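Long-range contact in DNA excision repair protein ERCC-6-like (Homo sapiens, PDB 5JNO), which works as an ATP-dependent DNA translocase that senses tension on catenated DNA in anaphase, and is represented here by its N-terminal TPR repeat: residues Q8-K20 with L34-V47. Numbering follows the deposited sequence.
Sequences QAAHYLRYVKEAK and LFNLAKDIFPNEKV
The ring of Tyr12 is wedged between Val16 of its own helix and Phe42, where the chain leaves the facing helix. With CG anti to the backbone N (chi1 173°), the ring brings CD1 to 3.4 Å from Ala38 O, which lies at the ring edge and in its plane. Phe42 packs over one face, its CB 3.6 Å from Tyr12 CD1, and Val16 CG2 lies over the other. A long aromatic residue suits this place because its hydroxyl reaches past the hydrocarbon to hydrogen-bond a polar side chain of another protein's chain. The two helices, 8-20 and 34-41, run antiparallel at 154°, their axes 8.2 Å apart: the helical hairpin of a TPR repeat, with Ala38 and Ala19 small enough to permit the close approach. Tyr15 and Ile41 interlock as knobs into holes. The side chain of Tyr15 fills the hole among Leu34, Leu37, Ala38 and Ile41; its broad, flat ring suits the place, offering a face to Leu37 CB (CH-pi, 4.0 Å to the centroid) and an edge to Ile41 CD1. Ile41, branched at CB, spreads two arms: CG2 meets Gln8 CB at 3.7 Å, and CD1 meets His11 CB. Further along, Ala19 CB makes a CH-pi contact over the centre of the Phe35 ring, 3.3 Å from its centroid.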
loop_
_atom_site.group_PDB
_atom_site.type_symbol
_atom_site.label_atom_id
_atom_site.label_comp_id
_atom_site.label_asym_id
_atom_site.label_seq_id
_atom_site.Cartn_x
_atom_site.Cartn_y
_atom_site.Cartn_z
ATOM N N GLN B 8 0.378 0.965 11.852
ATOM C CA GLN B 8 -0.105 -0.217 11.169
ATOM C C GLN B 8 0.695 -0.475 9.889
ATOM O O GLN B 8 1.171 -1.585 9.678
ATOM C CB GLN B 8 -1.592 -0.086 10.859
ATOM C CG GLN B 8 -2.466 -0.183 12.098
ATOM C CD GLN B 8 -3.943 0.130 11.836
ATOM O OE1 GLN B 8 -4.307 1.028 11.064
ATOM N NE2 GLN B 8 -4.809 -0.613 12.506
ATOM N N ALA B 9 0.879 0.558 9.064
ATOM C CA ALA B 9 1.595 0.397 7.813
ATOM C C ALA B 9 2.973 -0.145 8.058
ATOM O O ALA B 9 3.427 -1.046 7.331
ATOM C CB ALA B 9 1.671 1.693 7.029
ATOM N N ALA B 10 3.637 0.397 9.081
ATOM C CA ALA B 10 5.016 0.001 9.374
ATOM C C ALA B 10 5.097 -1.484 9.727
ATOM O O ALA B 10 5.972 -2.178 9.239
ATOM C CB ALA B 10 5.608 0.865 10.479
ATOM N N HIS B 11 4.170 -1.944 10.560
ATOM C CA HIS B 11 4.085 -3.353 10.946
ATOM C C HIS B 11 3.741 -4.244 9.758
ATOM O O HIS B 11 4.398 -5.269 9.547
ATOM C CB HIS B 11 3.041 -3.543 12.044
ATOM C CG HIS B 11 3.509 -3.103 13.390
ATOM N ND1 HIS B 11 4.665 -3.590 13.965
ATOM C CD2 HIS B 11 2.977 -2.240 14.282
ATOM C CE1 HIS B 11 4.832 -3.031 15.149
ATOM N NE2 HIS B 11 3.826 -2.200 15.359
ATOM N N TYR B 12 2.737 -3.831 8.976
ATOM C CA TYR B 12 2.389 -4.506 7.739
ATOM C C TYR B 12 3.604 -4.680 6.834
ATOM O O TYR B 12 3.925 -5.815 6.418
ATOM C CB TYR B 12 1.276 -3.803 7.004
ATOM C CG TYR B 12 0.997 -4.387 5.641
ATOM C CD1 TYR B 12 0.131 -5.484 5.483
ATOM C CD2 TYR B 12 1.608 -3.870 4.501
ATOM C CE1 TYR B 12 -0.111 -6.047 4.227
ATOM C CE2 TYR B 12 1.377 -4.434 3.241
ATOM C CZ TYR B 12 0.512 -5.528 3.116
ATOM O OH TYR B 12 0.287 -6.071 1.877
ATOM N N LEU B 13 4.303 -3.584 6.576
ATOM C CA LEU B 13 5.448 -3.627 5.683
ATOM C C LEU B 13 6.630 -4.465 6.207
ATOM O O LEU B 13 7.309 -5.113 5.425
ATOM C CB LEU B 13 5.913 -2.221 5.302
ATOM C CG LEU B 13 4.940 -1.411 4.413
ATOM C CD1 LEU B 13 5.221 0.093 4.503
ATOM C CD2 LEU B 13 5.022 -1.836 2.963
ATOM N N ARG B 14 6.900 -4.430 7.497
ATOM C CA ARG B 14 8.008 -5.198 8.062
ATOM C C ARG B 14 7.641 -6.698 7.964
ATOM O O ARG B 14 8.475 -7.503 7.575
ATOM C CB ARG B 14 8.284 -4.760 9.518
ATOM C CG ARG B 14 9.312 -5.574 10.315
ATOM C CD ARG B 14 9.377 -5.107 11.777
ATOM N NE ARG B 14 9.827 -3.701 11.895
ATOM C CZ ARG B 14 9.078 -2.623 12.208
ATOM N NH1 ARG B 14 7.766 -2.712 12.491
ATOM N NH2 ARG B 14 9.662 -1.411 12.247
ATOM N N TYR B 15 6.387 -7.033 8.282
ATOM C CA TYR B 15 5.883 -8.406 8.183
ATOM C C TYR B 15 6.022 -8.981 6.793
ATOM O O TYR B 15 6.525 -10.093 6.649
ATOM C CB TYR B 15 4.425 -8.528 8.651
ATOM C CG TYR B 15 4.221 -8.298 10.134
ATOM C CD1 TYR B 15 5.206 -8.635 11.078
ATOM C CD2 TYR B 15 3.021 -7.765 10.609
ATOM C CE1 TYR B 15 5.001 -8.441 12.435
ATOM C CE2 TYR B 15 2.818 -7.535 11.962
ATOM C CZ TYR B 15 3.806 -7.880 12.863
ATOM O OH TYR B 15 3.595 -7.687 14.196
ATOM N N VAL B 16 5.626 -8.232 5.774
ATOM C CA VAL B 16 5.775 -8.698 4.390
ATOM C C VAL B 16 7.241 -8.831 4.020
ATOM O O VAL B 16 7.608 -9.820 3.398
ATOM C CB VAL B 16 5.048 -7.782 3.364
ATOM C CG1 VAL B 16 5.383 -8.130 1.915
ATOM C CG2 VAL B 16 3.553 -7.883 3.582
ATOM N N LYS B 17 8.071 -7.845 4.372
ATOM C CA LYS B 17 9.493 -7.940 4.063
ATOM C C LYS B 17 10.094 -9.250 4.640
ATOM O O LYS B 17 10.833 -9.947 3.953
ATOM C CB LYS B 17 10.267 -6.753 4.610
ATOM C CG LYS B 17 11.734 -6.740 4.191
ATOM C CD LYS B 17 12.563 -5.761 5.018
ATOM C CE LYS B 17 13.968 -5.535 4.442
ATOM N NZ LYS B 17 14.041 -4.382 3.490
ATOM N N GLU B 18 9.770 -9.538 5.895
ATOM C CA GLU B 18 10.320 -10.706 6.611
ATOM C C GLU B 18 9.709 -12.015 6.127
ATOM O O GLU B 18 10.400 -13.028 6.064
ATOM C CB GLU B 18 10.143 -10.562 8.125
ATOM C CG GLU B 18 11.154 -9.600 8.737
ATOM C CD GLU B 18 10.765 -9.087 10.114
ATOM O OE1 GLU B 18 9.703 -9.489 10.641
ATOM O OE2 GLU B 18 11.523 -8.254 10.669
ATOM N N ALA B 19 8.425 -11.989 5.771
ATOM C CA ALA B 19 7.779 -13.162 5.189
ATOM C C ALA B 19 8.401 -13.544 3.852
ATOM O O ALA B 19 8.583 -14.734 3.578
ATOM C CB ALA B 19 6.283 -12.961 5.054
ATOM N N LYS B 20 8.752 -12.542 3.039
ATOM C CA LYS B 20 9.473 -12.800 1.791
ATOM C C LYS B 20 10.861 -13.399 2.023
ATOM O O LYS B 20 11.240 -14.327 1.327
ATOM C CB LYS B 20 9.586 -11.543 0.943
ATOM C CG LYS B 20 8.265 -11.183 0.301
ATOM C CD LYS B 20 8.374 -9.905 -0.489
ATOM C CE LYS B 20 7.038 -9.566 -1.127
ATOM N NZ LYS B 20 7.162 -8.368 -2.007
ATOM N N LEU B 34 4.021 -14.849 9.455
ATOM C CA LEU B 34 4.204 -13.413 9.144
ATOM C C LEU B 34 3.213 -12.863 8.101
ATOM O O LEU B 34 2.563 -11.829 8.349
ATOM C CB LEU B 34 5.637 -13.124 8.710
ATOM C CG LEU B 34 6.694 -13.319 9.796
ATOM C CD1 LEU B 34 8.078 -13.259 9.171
ATOM C CD2 LEU B 34 6.567 -12.283 10.903
ATOM N N PHE B 35 3.061 -13.552 6.967
ATOM C CA PHE B 35 2.001 -13.196 6.026
ATOM C C PHE B 35 0.628 -13.108 6.690
ATOM O O PHE B 35 -0.167 -12.259 6.322
ATOM C CB PHE B 35 1.929 -14.133 4.819
ATOM C CG PHE B 35 3.022 -13.914 3.804
ATOM C CD1 PHE B 35 3.240 -12.647 3.229
ATOM C CD2 PHE B 35 3.808 -14.987 3.359
ATOM C CE1 PHE B 35 4.247 -12.464 2.273
ATOM C CE2 PHE B 35 4.816 -14.807 2.407
ATOM C CZ PHE B 35 5.036 -13.550 1.862
ATOM N N ASN B 36 0.337 -13.960 7.663
ATOM C CA ASN B 36 -0.958 -13.877 8.346
ATOM C C ASN B 36 -1.124 -12.673 9.230
ATOM O O ASN B 36 -2.220 -12.139 9.322
ATOM C CB ASN B 36 -1.225 -15.137 9.169
ATOM C CG ASN B 36 -1.865 -16.209 8.338
ATOM O OD1 ASN B 36 -3.021 -16.071 7.933
ATOM N ND2 ASN B 36 -1.117 -17.254 8.035
ATOM N N LEU B 37 -0.055 -12.287 9.918
ATOM C CA LEU B 37 -0.054 -11.068 10.728
ATOM C C LEU B 37 -0.233 -9.811 9.838
ATOM O O LEU B 37 -0.938 -8.873 10.219
ATOM C CB LEU B 37 1.234 -10.968 11.548
ATOM C CG LEU B 37 1.393 -12.043 12.617
ATOM C CD1 LEU B 37 2.812 -12.064 13.161
ATOM C CD2 LEU B 37 0.386 -11.849 13.740
ATOM N N ALA B 38 0.370 -9.834 8.651
ATOM C CA ALA B 38 0.120 -8.830 7.611
ATOM C C ALA B 38 -1.339 -8.788 7.122
ATOM O O ALA B 38 -1.959 -7.721 7.066
ATOM C CB ALA B 38 1.061 -9.050 6.438
ATOM N N LYS B 39 -1.886 -9.949 6.790
ATOM C CA LYS B 39 -3.282 -10.069 6.376
ATOM C C LYS B 39 -4.236 -9.483 7.409
ATOM O O LYS B 39 -5.302 -8.951 7.051
ATOM C CB LYS B 39 -3.655 -11.547 6.109
ATOM C CG LYS B 39 -5.138 -11.793 5.868
ATOM C CD LYS B 39 -5.433 -13.183 5.294
ATOM C CE LYS B 39 -5.153 -14.302 6.301
ATOM N NZ LYS B 39 -5.800 -14.133 7.639
ATOM N N ASP B 40 -3.879 -9.616 8.683
ATOM C CA ASP B 40 -4.723 -9.126 9.768
ATOM C C ASP B 40 -4.752 -7.615 9.857
ATOM O O ASP B 40 -5.708 -7.068 10.397
ATOM C CB ASP B 40 -4.233 -9.622 11.117
ATOM C CG ASP B 40 -4.429 -11.123 11.322
ATOM O OD1 ASP B 40 -5.096 -11.839 10.522
ATOM O OD2 ASP B 40 -3.879 -11.568 12.338
ATOM N N ILE B 41 -3.696 -6.958 9.389
ATOM C CA ILE B 41 -3.653 -5.494 9.335
ATOM C C ILE B 41 -4.279 -4.989 8.036
ATOM O O ILE B 41 -5.109 -4.087 8.063
ATOM C CB ILE B 41 -2.200 -4.973 9.454
ATOM C CG1 ILE B 41 -1.581 -5.439 10.779
ATOM C CG2 ILE B 41 -2.155 -3.444 9.322
ATOM C CD1 ILE B 41 -0.091 -5.236 10.892
ATOM N N PHE B 42 -3.889 -5.564 6.902
ATOM C CA PHE B 42 -4.243 -5.009 5.587
ATOM C C PHE B 42 -4.407 -6.151 4.582
ATOM O O PHE B 42 -3.492 -6.454 3.809
ATOM C CB PHE B 42 -3.151 -4.018 5.144
ATOM C CG PHE B 42 -3.478 -3.184 3.918
ATOM C CD1 PHE B 42 -4.593 -3.423 3.101
ATOM C CD2 PHE B 42 -2.617 -2.144 3.565
ATOM C CE1 PHE B 42 -4.851 -2.641 1.991
ATOM C CE2 PHE B 42 -2.874 -1.341 2.452
ATOM C CZ PHE B 42 -3.993 -1.597 1.666
ATOM N N PRO B 43 -5.594 -6.778 4.578
ATOM C CA PRO B 43 -5.757 -7.940 3.699
ATOM C C PRO B 43 -5.708 -7.525 2.222
ATOM O O PRO B 43 -6.217 -6.463 1.889
ATOM C CB PRO B 43 -7.148 -8.488 4.090
ATOM C CG PRO B 43 -7.854 -7.360 4.775
ATOM C CD PRO B 43 -6.786 -6.532 5.419
ATOM N N ASN B 44 -5.071 -8.331 1.374
ATOM C CA ASN B 44 -5.048 -8.086 -0.072
ATOM C C ASN B 44 -4.685 -9.339 -0.843
ATOM O O ASN B 44 -3.942 -10.175 -0.348
ATOM C CB ASN B 44 -4.076 -6.944 -0.454
ATOM C CG ASN B 44 -2.626 -7.229 -0.053
ATOM O OD1 ASN B 44 -2.244 -7.055 1.110
ATOM N ND2 ASN B 44 -1.809 -7.644 -1.016
ATOM N N GLU B 45 -5.198 -9.425 -2.063
ATOM C CA GLU B 45 -4.976 -10.534 -2.970
ATOM C C GLU B 45 -3.547 -11.076 -2.955
ATOM O O GLU B 45 -3.366 -12.291 -2.869
ATOM C CB GLU B 45 -5.388 -10.123 -4.401
ATOM C CG GLU B 45 -4.988 -11.054 -5.551
ATOM C CD GLU B 45 -5.302 -12.531 -5.308
ATOM O OE1 GLU B 45 -6.122 -12.862 -4.423
ATOM O OE2 GLU B 45 -4.716 -13.384 -6.009
ATOM N N LYS B 46 -2.547 -10.197 -3.031
ATOM C CA LYS B 46 -1.157 -10.650 -3.133
ATOM C C LYS B 46 -0.661 -11.418 -1.898
ATOM O O LYS B 46 0.016 -12.426 -2.054
ATOM C CB LYS B 46 -0.211 -9.496 -3.493
ATOM C CG LYS B 46 -0.403 -8.958 -4.919
ATOM C CD LYS B 46 -0.313 -10.046 -5.998
ATOM C CE LYS B 46 -0.110 -9.465 -7.391
ATOM N NZ LYS B 46 1.305 -9.079 -7.650
ATOM N N VAL B 47 -1.041 -10.970 -0.703
ATOM C CA VAL B 47 -0.659 -11.618 0.533
ATOM C C VAL B 47 -1.451 -12.909 0.721
ATOM O O VAL B 47 -0.853 -13.951 0.972
ATOM C CB VAL B 47 -0.836 -10.696 1.750
ATOM C CG1 VAL B 47 -0.933 -11.482 3.061
ATOM C CG2 VAL B 47 0.318 -9.715 1.808
#